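Local structure of competence damage-inducible protein A (Klebsiella pneumoniae subsp. pneumoniae MGH 78578, 5V01) at residues R32-E37 / A103-A108; V129-N134 / R159-A164. The protein is of unknown function but belongs to the CinA family, whose relatives include nicotinamide-nucleotide amidases, so a role in pyridine-nucleotide recycling is possible. One frame throughout, in Å; residues are numbered along the deposited sequence.

How the contacts relate
Both contacts belong to one mixed sheet sandwiched by helices, but they use it differently. Contact 1 joins two neighbouring parallel strands edge to edge near their starts, its centre about 10 Å from the centre of the chain, and is only partly buried; its chemistry is mainly backbone hydrogen bonding, with an aspartate added at the margin. Contact 2 lies deeper, its centre about 5 Å from that of the chain, and packs one face of strand 128-135 on helix 150-169 through aromatic rings and a single indole bond. Strands 107-113 and 128-135 are sheet neighbours, so the contacts meet: Ala108 O lies 2.8 Å from Asn134 N, a probable hydrogen bond.

Contact 1. Residues R32-E37 / A103-A108; sequences RLTTAE and AGADIA
Thr34 lays its CG2 methyl against the methyls of Ala105 and Ala108, 3.7 Å from CG2 to either CB. Its hydroxyl branch is turned the other way: with OG1 opposite the backbone N (chi1 -171°), OG1 passes 3.3 Å from Ala103 CB while bonding to the carbonyl of Thr60 on the next strand. On the other face of the sheet, Leu33 CD1 rests 3.7 Å from Ile107 CG2, the two side chains crossing at a slant. Helix 89-103 covers the Thr34 and Ala108 face, where Ile99 touches both residues; Leu165 of helix 150-169 touches both Leu33 and Ile107.

Side chains alternate along each extended strand, and parallel pairing puts Leu33 beside Ile107 and Thr34 beside Ala108. Thr34 N donates to Ile107 O at 2.9 Å. The same oxygen also receives a CA-H contact from Leu33, and Ala108 CA makes a matching one to Thr34 O.

Just before the first bridge, the chain leaves helix 89-103 at Gly104, whose phi is positive, and turns into the strand. Arg32 O accepts two amides there: Ile107 N at 3.1 Å, in the carbonyl plane, and Asp106 N, tilted 27° from it. Asp106 then reaches back, its OD2 taking Arg32 N at 2.9 Å through the anti lone pair. Its chi1 of -58° keeps the carboxylate beside its own backbone N and thus near Arg32. The other oxygen, OD1, forms a salt bridge with Arg136, whereas the guanidinium of Arg32 leads away to Asp59. The carboxylate is therefore shared between a main-chain amide and an arginine, which probably stabilises its negative charge and ties the helix-to-strand turn to the start of strand 33-37.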
# COMPACT_ATOMS: atom_id res chain seq x y z
N ARG A 32 14.81 -5.90 7.62
CA ARG A 32 13.78 -5.63 6.64
C ARG A 32 12.48 -5.29 7.34
O ARG A 32 12.14 -5.88 8.37
CB ARG A 32 13.61 -6.81 5.69
CG ARG A 32 14.88 -7.09 4.93
CD ARG A 32 14.68 -8.13 3.84
NE ARG A 32 13.94 -7.59 2.71
CZ ARG A 32 14.44 -6.78 1.77
NH1 ARG A 32 15.72 -6.37 1.79
NH2 ARG A 32 13.66 -6.37 0.77
N LEU A 33 11.79 -4.33 6.77
CA LEU A 33 10.55 -3.76 7.29
C LEU A 33 9.39 -4.16 6.39
O LEU A 33 9.55 -4.26 5.17
CB LEU A 33 10.71 -2.23 7.25
CG LEU A 33 9.52 -1.37 7.64
CD1 LEU A 33 9.13 -1.55 9.11
CD2 LEU A 33 9.86 0.10 7.35
N THR A 34 8.20 -4.31 6.98
CA THR A 34 6.95 -4.54 6.25
C THR A 34 5.85 -3.73 6.93
O THR A 34 5.99 -3.32 8.10
CB THR A 34 6.60 -6.03 6.21
OG1 THR A 34 5.52 -6.24 5.34
CG2 THR A 34 6.25 -6.58 7.55
N THR A 35 4.78 -3.46 6.19
CA THR A 35 3.71 -2.59 6.68
C THR A 35 2.33 -3.12 6.38
O THR A 35 2.10 -3.71 5.31
CB THR A 35 3.82 -1.17 6.09
OG1 THR A 35 3.76 -1.20 4.66
CG2 THR A 35 5.07 -0.47 6.55
N ALA A 36 1.41 -2.83 7.29
CA ALA A 36 -0.02 -3.13 7.10
C ALA A 36 -0.80 -1.88 7.49
O ALA A 36 -0.65 -1.36 8.59
CB ALA A 36 -0.46 -4.32 7.95
N GLU A 37 -1.64 -1.40 6.58
CA GLU A 37 -2.37 -0.16 6.74
C GLU A 37 -3.84 -0.35 6.51
O GLU A 37 -4.26 -1.25 5.79
CB GLU A 37 -1.86 0.84 5.69
CG GLU A 37 -0.42 1.25 5.84
CD GLU A 37 0.02 2.18 4.72
OE1 GLU A 37 -0.43 3.35 4.70
OE2 GLU A 37 0.83 1.73 3.88
N ALA A 103 5.38 -11.40 5.19
CA ALA A 103 6.58 -10.82 4.57
C ALA A 103 7.90 -11.49 4.98
O ALA A 103 8.91 -11.31 4.32
CB ALA A 103 6.65 -9.33 4.86
N GLY A 104 7.91 -12.24 6.09
CA GLY A 104 9.17 -12.81 6.60
C GLY A 104 10.15 -11.74 7.04
O GLY A 104 11.37 -11.94 7.00
N ALA A 105 9.61 -10.61 7.47
CA ALA A 105 10.39 -9.43 7.79
C ALA A 105 10.86 -9.47 9.24
O ALA A 105 10.45 -10.31 10.03
CB ALA A 105 9.53 -8.19 7.55
N ASP A 106 11.75 -8.54 9.57
CA ASP A 106 12.23 -8.36 10.94
C ASP A 106 11.34 -7.41 11.76
O ASP A 106 11.19 -7.58 12.98
CB ASP A 106 13.65 -7.82 10.92
CG ASP A 106 14.59 -8.72 10.17
OD1 ASP A 106 14.96 -9.74 10.76
OD2 ASP A 106 14.98 -8.39 9.01
N ILE A 107 10.80 -6.40 11.08
CA ILE A 107 9.98 -5.37 11.72
C ILE A 107 8.71 -5.17 10.92
O ILE A 107 8.77 -5.07 9.70
CB ILE A 107 10.73 -4.03 11.85
CG1 ILE A 107 12.00 -4.20 12.70
CG2 ILE A 107 9.82 -2.95 12.43
CD1 ILE A 107 13.07 -3.18 12.44
N ALA A 108 7.58 -5.10 11.62
CA ALA A 108 6.28 -4.80 11.01
C ALA A 108 5.67 -3.59 11.72
O ALA A 108 5.72 -3.48 12.94
CB ALA A 108 5.33 -6.00 11.12

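Contact 2. Residues V129-N134 / R159-A164; sequences VWFAWN and RYALAA
Phe131 and Tyr160 form the aromatic part of the contact, an edge-to-face pair with centroids 5.1 Å apart and planes at 60°. The edge belongs to the tyrosine: its CD2 sits over the centre of the phenylalanine ring, 3.7 Å above the plane. Tyr160 swings out from the helix with CG opposite its backbone N (chi1 -175°), which carries the ring toward the sheet, where it meets both strand aromatics. The adjoining CE2 meets the indole edge at Trp133 CH2 (3.8 Å), near the indole plane, the two side chains crossing at about a right angle.

A single hydrogen bond crosses the interface. Trp133 NE1 donates to Ala161 O at 3.2 Å in a nearly straight bond. The oxygen lies close to the indole plane and is approached on a lone pair, in the carbonyl plane. This gives the buried indole N-H an acceptor in the helix backbone and helps fix the rotation of the ring.

Strand 128-135 is here an inner strand of the mixed sheet of an alpha/beta sandwich, and helix 150-169 packs on the face opposite helix 89-103. The short segments run in similar directions, 30° apart, with their axes 10.0 Å from each other at closest approach. Phe131 and Trp133, two residues apart, point to the same side of the sheet.

Aliphatic contacts come from small helix residues. Ala161 CB lies 3.9 Å from Phe131 CE2, and Ala164 CB, one turn further along, packs closely against the indole, 3.4 Å from Trp133 CZ2. Beyond the helix segment, Lys168 adds a cation-pi interaction with Trp133.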
# COMPACT_ATOMS: atom_id res chain seq x y z
N VAL A 129 -5.90 7.12 16.17
CA VAL A 129 -5.12 6.17 15.38
C VAL A 129 -4.29 5.30 16.31
O VAL A 129 -3.59 5.83 17.20
CB VAL A 129 -4.20 6.87 14.36
CG1 VAL A 129 -3.47 5.83 13.51
CG2 VAL A 129 -4.97 7.85 13.49
N TRP A 130 -4.39 3.98 16.14
CA TRP A 130 -3.56 3.00 16.82
C TRP A 130 -2.38 2.56 15.94
O TRP A 130 -2.54 2.37 14.73
CB TRP A 130 -4.37 1.77 17.24
CG TRP A 130 -5.09 1.91 18.55
CD1 TRP A 130 -6.41 2.24 18.74
CD2 TRP A 130 -4.54 1.71 19.85
NE1 TRP A 130 -6.71 2.27 20.08
CE2 TRP A 130 -5.58 1.94 20.79
CE3 TRP A 130 -3.27 1.34 20.32
CZ2 TRP A 130 -5.39 1.81 22.17
CZ3 TRP A 130 -3.08 1.24 21.69
CH2 TRP A 130 -4.13 1.46 22.60
N PHE A 131 -1.24 2.39 16.59
CA PHE A 131 -0.00 1.98 15.97
C PHE A 131 0.53 0.75 16.67
O PHE A 131 0.42 0.68 17.92
CB PHE A 131 1.06 3.08 16.13
CG PHE A 131 0.70 4.37 15.44
CD1 PHE A 131 -0.12 5.28 16.04
CD2 PHE A 131 1.18 4.64 14.15
CE1 PHE A 131 -0.48 6.45 15.40
CE2 PHE A 131 0.83 5.81 13.50
CZ PHE A 131 0.01 6.73 14.12
N ALA A 132 1.14 -0.16 15.92
CA ALA A 132 1.95 -1.25 16.46
C ALA A 132 3.28 -1.31 15.74
O ALA A 132 3.31 -1.20 14.50
CB ALA A 132 1.24 -2.58 16.31
N TRP A 133 4.37 -1.46 16.49
CA TRP A 133 5.69 -1.70 15.94
C TRP A 133 6.12 -3.04 16.52
O TRP A 133 6.22 -3.18 17.75
CB TRP A 133 6.69 -0.59 16.30
CG TRP A 133 6.31 0.77 15.90
CD1 TRP A 133 6.79 1.48 14.80
CD2 TRP A 133 5.44 1.67 16.60
NE1 TRP A 133 6.24 2.73 14.79
CE2 TRP A 133 5.41 2.87 15.87
CE3 TRP A 133 4.72 1.59 17.80
CZ2 TRP A 133 4.66 3.98 16.28
CZ3 TRP A 133 3.98 2.68 18.20
CH2 TRP A 133 3.96 3.87 17.45
N ASN A 134 6.32 -4.02 15.65
CA ASN A 134 6.59 -5.40 16.01
C ASN A 134 8.00 -5.73 15.53
O ASN A 134 8.23 -5.80 14.33
CB ASN A 134 5.49 -6.27 15.42
CG ASN A 134 5.67 -7.75 15.68
OD1 ASN A 134 6.75 -8.22 16.01
ND2 ASN A 134 4.58 -8.50 15.47
N ARG A 159 3.83 10.14 9.27
CA ARG A 159 5.02 10.78 9.82
C ARG A 159 5.32 10.23 11.23
O ARG A 159 6.47 9.92 11.56
CB ARG A 159 4.84 12.30 9.86
CG ARG A 159 6.09 13.14 9.68
CD ARG A 159 5.68 14.60 9.68
NE ARG A 159 4.87 14.91 10.85
CZ ARG A 159 3.98 15.89 10.93
NH1 ARG A 159 3.78 16.71 9.90
NH2 ARG A 159 3.30 16.07 12.06
N TYR A 160 4.28 10.07 12.04
CA TYR A 160 4.47 9.56 13.41
C TYR A 160 5.00 8.13 13.38
O TYR A 160 5.90 7.78 14.13
CB TYR A 160 3.15 9.62 14.19
CG TYR A 160 3.31 9.21 15.62
CD1 TYR A 160 3.86 10.10 16.53
CD2 TYR A 160 3.00 7.93 16.06
CE1 TYR A 160 4.06 9.74 17.84
CE2 TYR A 160 3.20 7.58 17.38
CZ TYR A 160 3.74 8.49 18.25
OH TYR A 160 3.96 8.18 19.57
N ALA A 161 4.41 7.30 12.53
CA ALA A 161 4.86 5.92 12.43
C ALA A 161 6.35 5.83 12.12
O ALA A 161 7.08 5.02 12.70
CB ALA A 161 4.07 5.15 11.38
N LEU A 162 6.79 6.69 11.19
CA LEU A 162 8.17 6.70 10.77
C LEU A 162 9.10 7.32 11.82
O LEU A 162 10.21 6.83 12.01
CB LEU A 162 8.33 7.44 9.43
CG LEU A 162 7.69 6.74 8.23
CD1 LEU A 162 7.53 7.73 7.07
CD2 LEU A 162 8.49 5.51 7.81
N ALA A 163 8.67 8.42 12.44
CA ALA A 163 9.49 9.08 13.46
C ALA A 163 9.69 8.14 14.64
O ALA A 163 10.81 8.01 15.17
CB ALA A 163 8.86 10.38 13.90
N ALA A 164 8.63 7.45 15.04
CA ALA A 164 8.75 6.50 16.16
C ALA A 164 9.64 5.31 15.78
O ALA A 164 10.46 4.83 16.56
CB ALA A 164 7.38 6.02 16.59